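Local coordinates for protein exopolygalacturonate lyase (Vibrio vulnificus, PDB 5A29) that probably cleaves pectate-type polysaccharides by beta-elimination, as a manganese-binding member of polysaccharide lyase family 2, at residues R500-G504 with Y505-N509; I517-I520 with E521-A524; E557-D561 with T562-Y566. One frame throughout, in Å; residues are numbered along the deposited sequence. Where two conformers were deposited one is given.

Interaction 1: R500-G504 with Y505-N509; sequences RFVRG and YFLAN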
loop_
_atom_site.group_PDB
_atom_site.type_symbol
_atom_site.label_atom_id
_atom_site.label_comp_id
_atom_site.label_asym_id
_atom_site.label_seq_id
_atom_site.Cartn_x
_atom_site.Cartn_y
_atom_site.Cartn_z
ATOM N N ARG A 500 -14.946 7.053 -14.474
ATOM C CA ARG A 500 -14.964 6.113 -13.354
ATOM C C ARG A 500 -16.171 6.283 -12.460
ATOM O O ARG A 500 -16.387 5.469 -11.622
ATOM C CB ARG A 500 -13.753 6.373 -12.459
ATOM C CG ARG A 500 -12.479 6.185 -13.287
ATOM C CD ARG A 500 -11.471 5.424 -12.523
ATOM N NE ARG A 500 -10.260 5.257 -13.313
ATOM C CZ ARG A 500 -9.101 4.904 -12.802
ATOM N NH1 ARG A 500 -8.984 4.764 -11.493
ATOM N NH2 ARG A 500 -8.032 4.788 -13.594
ATOM N N PHE A 501 -16.882 7.400 -12.548
ATOM C CA PHE A 501 -18.045 7.515 -11.682
ATOM C C PHE A 501 -19.275 6.865 -12.422
ATOM O O PHE A 501 -19.796 7.462 -13.342
ATOM C CB PHE A 501 -18.355 8.987 -11.399
ATOM C CG PHE A 501 -19.492 9.222 -10.419
ATOM C CD1 PHE A 501 -19.480 8.639 -9.184
ATOM C CD2 PHE A 501 -20.505 10.145 -10.722
ATOM C CE1 PHE A 501 -20.481 8.869 -8.252
ATOM C CE2 PHE A 501 -21.545 10.375 -9.811
ATOM C CZ PHE A 501 -21.513 9.744 -8.571
ATOM N N VAL A 502 -19.685 5.674 -12.012
ATOM C CA VAL A 502 -20.529 4.810 -12.851
ATOM C C VAL A 502 -21.539 4.216 -11.857
ATOM O O VAL A 502 -21.137 3.703 -10.776
ATOM C CB VAL A 502 -19.700 3.646 -13.447
ATOM C CG1 VAL A 502 -20.646 2.555 -14.043
ATOM C CG2 VAL A 502 -18.794 4.163 -14.556
ATOM N N ARG A 503 -22.833 4.435 -12.117
ATOM C CA ARG A 503 -23.919 3.857 -11.302
ATOM C C ARG A 503 -23.759 4.273 -9.834
ATOM O O ARG A 503 -24.153 3.542 -8.889
ATOM C CB ARG A 503 -23.963 2.318 -11.464
ATOM C CG ARG A 503 -24.394 1.881 -12.869
ATOM C CD ARG A 503 -24.478 0.336 -12.934
ATOM N NE ARG A 503 -23.151 -0.307 -12.845
ATOM C CZ ARG A 503 -22.291 -0.427 -13.862
ATOM N NH1 ARG A 503 -22.548 0.091 -15.052
ATOM N NH2 ARG A 503 -21.137 -1.075 -13.692
ATOM N N GLY A 504 -23.287 5.502 -9.632
ATOM C CA GLY A 504 -23.315 6.059 -8.254
ATOM C C GLY A 504 -22.045 5.726 -7.413
ATOM O O GLY A 504 -21.924 6.184 -6.280
ATOM N N TYR A 505 -21.111 4.983 -8.021
ATOM C CA TYR A 505 -19.856 4.569 -7.342
ATOM C C TYR A 505 -18.672 4.785 -8.236
ATOM O O TYR A 505 -18.811 5.121 -9.402
ATOM C CB TYR A 505 -19.934 3.056 -7.002
ATOM C CG TYR A 505 -20.923 2.810 -5.885
ATOM C CD1 TYR A 505 -20.523 2.940 -4.557
ATOM C CD2 TYR A 505 -22.300 2.568 -6.169
ATOM C CE1 TYR A 505 -21.436 2.805 -3.532
ATOM C CE2 TYR A 505 -23.215 2.457 -5.140
ATOM C CZ TYR A 505 -22.773 2.528 -3.838
ATOM O OH TYR A 505 -23.641 2.445 -2.793
ATOM N N PHE A 506 -17.454 4.568 -7.690
ATOM C CA PHE A 506 -16.262 4.675 -8.497
ATOM C C PHE A 506 -15.740 3.275 -8.861
ATOM O O PHE A 506 -15.527 2.452 -7.961
ATOM C CB PHE A 506 -15.186 5.457 -7.710
ATOM C CG PHE A 506 -15.501 6.940 -7.642
ATOM C CD1 PHE A 506 -15.256 7.756 -8.750
ATOM C CD2 PHE A 506 -16.110 7.468 -6.526
ATOM C CE1 PHE A 506 -15.519 9.124 -8.725
ATOM C CE2 PHE A 506 -16.457 8.827 -6.503
ATOM C CZ PHE A 506 -16.169 9.653 -7.595
ATOM N N LEU A 507 -15.588 3.019 -10.161
ATOM C CA LEU A 507 -15.242 1.688 -10.665
ATOM C C LEU A 507 -14.118 1.849 -11.630
ATOM O O LEU A 507 -14.106 2.827 -12.401
ATOM C CB LEU A 507 -16.428 1.080 -11.448
ATOM C CG LEU A 507 -17.656 0.722 -10.595
ATOM C CD1 LEU A 507 -18.709 0.201 -11.597
ATOM C CD2 LEU A 507 -17.312 -0.413 -9.621
ATOM N N ALA A 508 -13.178 0.883 -11.598
ATOM C CA ALA A 508 -12.002 0.918 -12.484
ATOM C C ALA A 508 -12.408 0.546 -13.939
ATOM O O ALA A 508 -11.717 0.905 -14.878
ATOM C CB ALA A 508 -10.890 -0.051 -11.957
ATOM N N ASN A 509 -13.553 -0.115 -14.116
ATOM C CA ASN A 509 -13.995 -0.513 -15.478
ATOM C C ASN A 509 -15.519 -0.448 -15.385
ATOM O O ASN A 509 -16.084 -1.003 -14.433
ATOM C CB ASN A 509 -13.587 -1.999 -15.732
ATOM C CG ASN A 509 -13.985 -2.510 -17.139
ATOM O OD1 ASN A 509 -15.030 -2.151 -17.683
ATOM N ND2 ASN A 509 -13.148 -3.366 -17.707
#
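Phe506 and Phe501 meet across a tight antiparallel hairpin, and the Phe506 side chain can be followed outward along it. Its CG stands anti to the carbonyl carbon (chi1 -74°), which turns the ring back over the partner strand. CB lies near Arg500 O, and CD1 passes 3.8 Å from that same oxygen. Next along the rim, CE1 rests 3.9 Å from Phe501 CB. At the far end CZ touches Phe501 CD1 at 3.8 Å, and this partner atom lies over one face of the Phe506 ring, displaced to its rim. The two planes are inclined at 39°, neither stacked nor edge-to-face. Beyond the hairpin, Tyr39 meets Phe506 edge-to-face.

Around the other side of the ribbon, Leu507 CD1 meets two neighbours on one side, Val502 CG1 and the guanidinium of Arg503, whose NH2 comes within 3.5 Å. That guanidinium also lies with one face over Val502 CG1, while its polar end is held by Pro510 O and Thr63. The aliphatic part of Arg500, from CB to CD, runs along Leu507 O.

Three backbone bonds hold the strands in register. Val502 N reaches Tyr505 O at 2.8 Å, Tyr505 N returns to Val502 O at 3.0 Å, and Leu507 N donates to Arg500 O. Arg503 and Gly504 fill the corner, both with positive phi. Paired ends joined through two such residues define a two-residue beta hairpin closed by a type I' turn, here following directly on helix 484-500.

Interaction 2: I517-I520 with E521-A524; sequences IDAI and EPLA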
loop_
_atom_site.group_PDB
_atom_site.type_symbol
_atom_site.label_atom_id
_atom_site.label_comp_id
_atom_site.label_asym_id
_atom_site.label_seq_id
_atom_site.Cartn_x
_atom_site.Cartn_y
_atom_site.Cartn_z
ATOM N N ILE A 517 -15.732 0.334 -1.426
ATOM C CA ILE A 517 -15.730 1.652 -0.814
ATOM C C ILE A 517 -14.328 2.134 -0.401
ATOM O O ILE A 517 -14.181 3.219 0.164
ATOM C CB ILE A 517 -16.655 1.748 0.430
ATOM C CG1 ILE A 517 -16.097 0.986 1.661
ATOM C CG2 ILE A 517 -18.038 1.219 0.112
ATOM C CD1 ILE A 517 -16.827 1.429 2.919
ATOM N N ASP A 518 -13.311 1.367 -0.734
ATOM C CA ASP A 518 -11.932 1.904 -0.541
ATOM C C ASP A 518 -11.377 2.596 -1.771
ATOM O O ASP A 518 -10.222 2.915 -1.823
ATOM C CB ASP A 518 -10.982 0.771 -0.132
ATOM C CG ASP A 518 -10.091 1.156 1.096
ATOM O OD1 ASP A 518 -10.546 2.025 1.900
ATOM O OD2 ASP A 518 -8.993 0.531 1.263
ATOM N N ALA A 519 -12.226 2.875 -2.768
ATOM C CA ALA A 519 -11.794 3.620 -3.976
ATOM C C ALA A 519 -11.014 4.918 -3.575
ATOM O O ALA A 519 -11.390 5.664 -2.648
ATOM C CB ALA A 519 -13.052 3.998 -4.776
ATOM N N ILE A 520 -9.984 5.226 -4.329
ATOM C CA ILE A 520 -9.213 6.436 -3.960
ATOM C C ILE A 520 -9.562 7.651 -4.825
ATOM O O ILE A 520 -9.122 8.757 -4.557
ATOM C CB ILE A 520 -7.721 6.170 -4.064
ATOM C CG1 ILE A 520 -7.401 5.755 -5.490
ATOM C CG2 ILE A 520 -7.298 5.121 -3.025
ATOM C CD1 ILE A 520 -5.952 5.856 -5.787
ATOM N N GLU A 521 -10.361 7.462 -5.873
ATOM C CA GLU A 521 -10.798 8.620 -6.697
ATOM C C GLU A 521 -11.363 9.749 -5.797
ATOM O O GLU A 521 -11.022 10.907 -6.043
ATOM C CB GLU A 521 -11.907 8.206 -7.706
ATOM C CG GLU A 521 -11.361 7.420 -8.895
ATOM C CD GLU A 521 -11.228 5.880 -8.629
ATOM O OE1 GLU A 521 -11.419 5.401 -7.493
ATOM O OE2 GLU A 521 -10.831 5.159 -9.577
ATOM N N PRO A 522 -12.201 9.422 -4.788
ATOM C CA PRO A 522 -12.751 10.481 -3.936
ATOM C C PRO A 522 -11.673 11.259 -3.229
ATOM O O PRO A 522 -11.736 12.517 -3.181
ATOM C CB PRO A 522 -13.541 9.712 -2.860
ATOM C CG PRO A 522 -13.917 8.422 -3.545
ATOM C CD PRO A 522 -12.750 8.101 -4.434
ATOM N N LEU A 523 -10.768 10.561 -2.547
ATOM C CA LEU A 523 -9.619 11.332 -1.977
ATOM C C LEU A 523 -8.880 12.163 -3.004
ATOM O O LEU A 523 -8.516 13.320 -2.730
ATOM C CB LEU A 523 -8.686 10.404 -1.170
ATOM C CG LEU A 523 -7.532 11.143 -0.412
ATOM C CD1 LEU A 523 -8.112 12.050 0.687
ATOM C CD2 LEU A 523 -6.567 10.072 0.228
ATOM N N ALA A 524 -8.560 11.607 -4.189
ATOM C CA ALA A 524 -7.820 12.409 -5.153
ATOM C C ALA A 524 -8.673 13.645 -5.561
ATOM O O ALA A 524 -8.134 14.773 -5.696
ATOM C CB ALA A 524 -7.519 11.609 -6.403
HETATM O O HOH W 1 -10.845 7.880 -1.038
HETATM O O HOH W 2 -9.477 3.433 -6.368
#
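The carboxylate of Glu521 is the flat group that reaches back to Ala519. Its OE1 touches Ala519 CB at 3.5 Å and accepts a hydrogen bond from an ordered water at 3.0 Å. The methyl and the water are displaced to opposite sides of the carboxylate plane. The other oxygen, OE2, takes a salt bridge from Arg500 NH1, which is displaced to the same side as the water. A bend at chi2 (86°) folds the glutamate chain so that OE1 turns toward the incoming loop. The water that binds OE1 also accepts from Ile520 N at 2.8 Å, thereby linking the carboxylate to the backbone just ahead of the helix.

The pyrrolidine ring of Pro522 provides the second, apolar part of the contact. Its CD lies against the backbone, 3.3 Å from Ala519 O, and approaches Ala519 CB at 4.1 Å. Phe506 of the preceding hairpin packs against Ala519, Glu521 and Pro522 alike.

Helix 521-532 starts here, and its first turn shows how backbone N-H groups are provided for. Ala524 N donates to Ile520 O at 2.9 Å in an almost straight bond (170°), the regular i to i+4 link. Leu523 N does not reach its own i-4 carbonyl, Ala519 O, directly; a second water, 3.1 Å from Leu523 N, accepts from it and donates to Ala519 O. Pro522 has no hydrogen to offer, so its position in the first turn costs no bond. Glu521 N is buried and finds no partner in the model. A carboxylate paired with an arginine near the amino-terminal end of a helix would be expected to remain ionised.

Interaction 3: E557-D561 with T562-Y566; sequences ENAYD and TNEIY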
loop_
_atom_site.group_PDB
_atom_site.type_symbol
_atom_site.label_atom_id
_atom_site.label_comp_id
_atom_site.label_asym_id
_atom_site.label_seq_id
_atom_site.Cartn_x
_atom_site.Cartn_y
_atom_site.Cartn_z
ATOM N N GLU A 557 -10.186 -22.728 -3.625
ATOM C CA GLU A 557 -9.441 -22.826 -2.394
ATOM C C GLU A 557 -8.604 -21.585 -2.070
ATOM O O GLU A 557 -8.545 -21.113 -0.923
ATOM C CB GLU A 557 -8.553 -24.068 -2.445
ATOM C CG GLU A 557 -9.058 -25.218 -1.590
ATOM C CD GLU A 557 -7.906 -25.987 -0.954
ATOM O OE1 GLU A 557 -7.018 -26.449 -1.712
ATOM O OE2 GLU A 557 -7.857 -26.092 0.301
ATOM N N ASN A 558 -7.931 -21.047 -3.060
ATOM C CA ASN A 558 -6.972 -20.016 -2.701
ATOM C C ASN A 558 -7.465 -18.710 -3.377
ATOM O O ASN A 558 -7.141 -18.424 -4.537
ATOM C CB ASN A 558 -5.597 -20.486 -3.152
ATOM C CG ASN A 558 -4.563 -19.410 -3.067
ATOM O OD1 ASN A 558 -4.341 -18.834 -2.010
ATOM N ND2 ASN A 558 -3.907 -19.140 -4.186
ATOM N N ALA A 559 -8.389 -18.024 -2.711
ATOM C CA ALA A 559 -9.132 -16.967 -3.421
ATOM C C ALA A 559 -9.009 -15.623 -2.743
ATOM O O ALA A 559 -9.038 -15.536 -1.522
ATOM C CB ALA A 559 -10.615 -17.346 -3.515
ATOM N N TYR A 560 -9.002 -14.556 -3.545
ATOM C CA TYR A 560 -9.022 -13.174 -2.980
ATOM C C TYR A 560 -10.352 -12.489 -3.412
ATOM O O TYR A 560 -10.752 -12.603 -4.594
ATOM C CB TYR A 560 -7.865 -12.347 -3.610
ATOM C CG TYR A 560 -6.526 -12.885 -3.211
ATOM C CD1 TYR A 560 -5.930 -13.955 -3.891
ATOM C CD2 TYR A 560 -5.885 -12.390 -2.067
ATOM C CE1 TYR A 560 -4.724 -14.503 -3.440
ATOM C CE2 TYR A 560 -4.664 -12.904 -1.640
ATOM C CZ TYR A 560 -4.093 -13.953 -2.324
ATOM O OH TYR A 560 -2.886 -14.439 -1.859
ATOM N N ASP A 561 -10.924 -11.706 -2.515
ATOM C CA ASP A 561 -12.087 -10.849 -2.881
ATOM C C ASP A 561 -11.827 -9.913 -4.093
ATOM O O ASP A 561 -12.714 -9.703 -4.962
ATOM C CB ASP A 561 -12.591 -10.047 -1.691
ATOM C CG ASP A 561 -11.550 -9.020 -1.152
ATOM O OD1 ASP A 561 -10.363 -9.179 -1.442
ATOM O OD2 ASP A 561 -11.921 -8.076 -0.403
ATOM N N THR A 562 -10.580 -9.473 -4.211
ATOM C CA THR A 562 -10.092 -8.694 -5.340
ATOM C C THR A 562 -10.529 -9.282 -6.652
ATOM O O THR A 562 -10.918 -8.565 -7.541
ATOM C CB THR A 562 -8.532 -8.698 -5.298
ATOM O OG1 THR A 562 -8.151 -8.408 -3.933
ATOM C CG2 THR A 562 -7.967 -7.583 -6.145
ATOM N N ASN A 563 -10.454 -10.607 -6.787
ATOM C CA ASN A 563 -10.864 -11.237 -8.009
ATOM C C ASN A 563 -12.296 -11.751 -7.895
ATOM O O ASN A 563 -13.120 -11.430 -8.737
ATOM C CB ASN A 563 -9.959 -12.413 -8.302
ATOM C CG ASN A 563 -10.298 -13.050 -9.617
ATOM O OD1 ASN A 563 -10.150 -12.427 -10.676
ATOM N ND2 ASN A 563 -10.802 -14.281 -9.566
ATOM N N GLU A 564 -12.586 -12.523 -6.849
ATOM C CA GLU A 564 -13.864 -13.283 -6.756
ATOM C C GLU A 564 -15.053 -12.341 -6.622
ATOM O O GLU A 564 -16.182 -12.723 -6.981
ATOM C CB GLU A 564 -13.874 -14.252 -5.556
ATOM C CG GLU A 564 -12.751 -15.319 -5.662
ATOM C CD GLU A 564 -12.643 -15.964 -7.047
ATOM O OE1 GLU A 564 -13.634 -16.557 -7.522
ATOM O OE2 GLU A 564 -11.587 -15.884 -7.695
ATOM N N ILE A 565 -14.821 -11.158 -6.042
ATOM C CA ILE A 565 -15.856 -10.129 -5.948
ATOM C C ILE A 565 -15.639 -8.955 -6.930
ATOM O O ILE A 565 -16.466 -8.713 -7.819
ATOM C CB ILE A 565 -16.048 -9.629 -4.522
ATOM C CG1 ILE A 565 -16.478 -10.803 -3.625
ATOM C CG2 ILE A 565 -16.986 -8.413 -4.477
ATOM C CD1 ILE A 565 -16.528 -10.523 -2.139
ATOM N N TYR A 566 -14.507 -8.253 -6.808
ATOM C CA TYR A 566 -14.374 -6.951 -7.420
ATOM C C TYR A 566 -14.027 -6.978 -8.888
ATOM O O TYR A 566 -14.048 -5.897 -9.537
ATOM C CB TYR A 566 -13.422 -6.014 -6.600
ATOM C CG TYR A 566 -13.986 -5.800 -5.216
ATOM C CD1 TYR A 566 -15.112 -4.991 -5.021
ATOM C CD2 TYR A 566 -13.471 -6.486 -4.121
ATOM C CE1 TYR A 566 -15.635 -4.788 -3.769
ATOM C CE2 TYR A 566 -13.985 -6.300 -2.868
ATOM C CZ TYR A 566 -15.089 -5.463 -2.716
ATOM O OH TYR A 566 -15.622 -5.269 -1.487
HETATM O O HOH W 3 -8.985 -15.234 -6.290
HETATM O O HOH W 4 -14.442 -7.063 0.540
#
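Strand 556-560 passes straight into the short helix 561-564, with Tyr560 at the N-cap position and its side chain about 6 Å from that of the manganese ligand Glu154. Tyr560 O accepts two bonds from the first turn. Glu564 N approaches at 2.9 Å, nearly straight (175°) and in the carbonyl plane, whereas Asn563 N comes at 3.0 Å from well above that plane. Asp561 O is likewise shared, by Ile565 N and Tyr566 N.

The Asp561 carboxylate stands at 77° to the Tyr566 ring, with OD2 lying at the ring's edge, in plane and 3.7 Å from CE2. One water joins that OD2 to Tyr566 OH. OD1 is held by Ile549 N, while Thr562 N adds a weak bond. Ile565 CG2 covers the centre of one face of the same ring.

Glu564 packs its CG on Ala559 CB at 3.6 Å. Its OE2 receives Asn563 ND2 at 2.6 Å, from above the carboxylate plane, and a water linked to Tyr560 N, besides a salt bridge from Lys556. With several donors gathered on each acid, both carboxylates are likely stabilised as anions.

The three local contacts follow one another along the carboxy-terminal part of the chain. Interactions 1 and 2 form one neighbourhood, their centres 11 Å apart: the hairpin 501-506 leads through strand 514-516 to the start of helix 521-532, and the two are tied by the Arg500 to Glu521 salt bridge and by Phe506 on the helix start. Helix 27-46 packs against both, so the two ends of the chain come together here. Interaction 3 stands apart, its centre about 20 Å from that of interaction 1 and 21 Å from that of interaction 2. It alone lies close to the metal site, with Tyr560 near two manganese ligands; the others are packing away from any site.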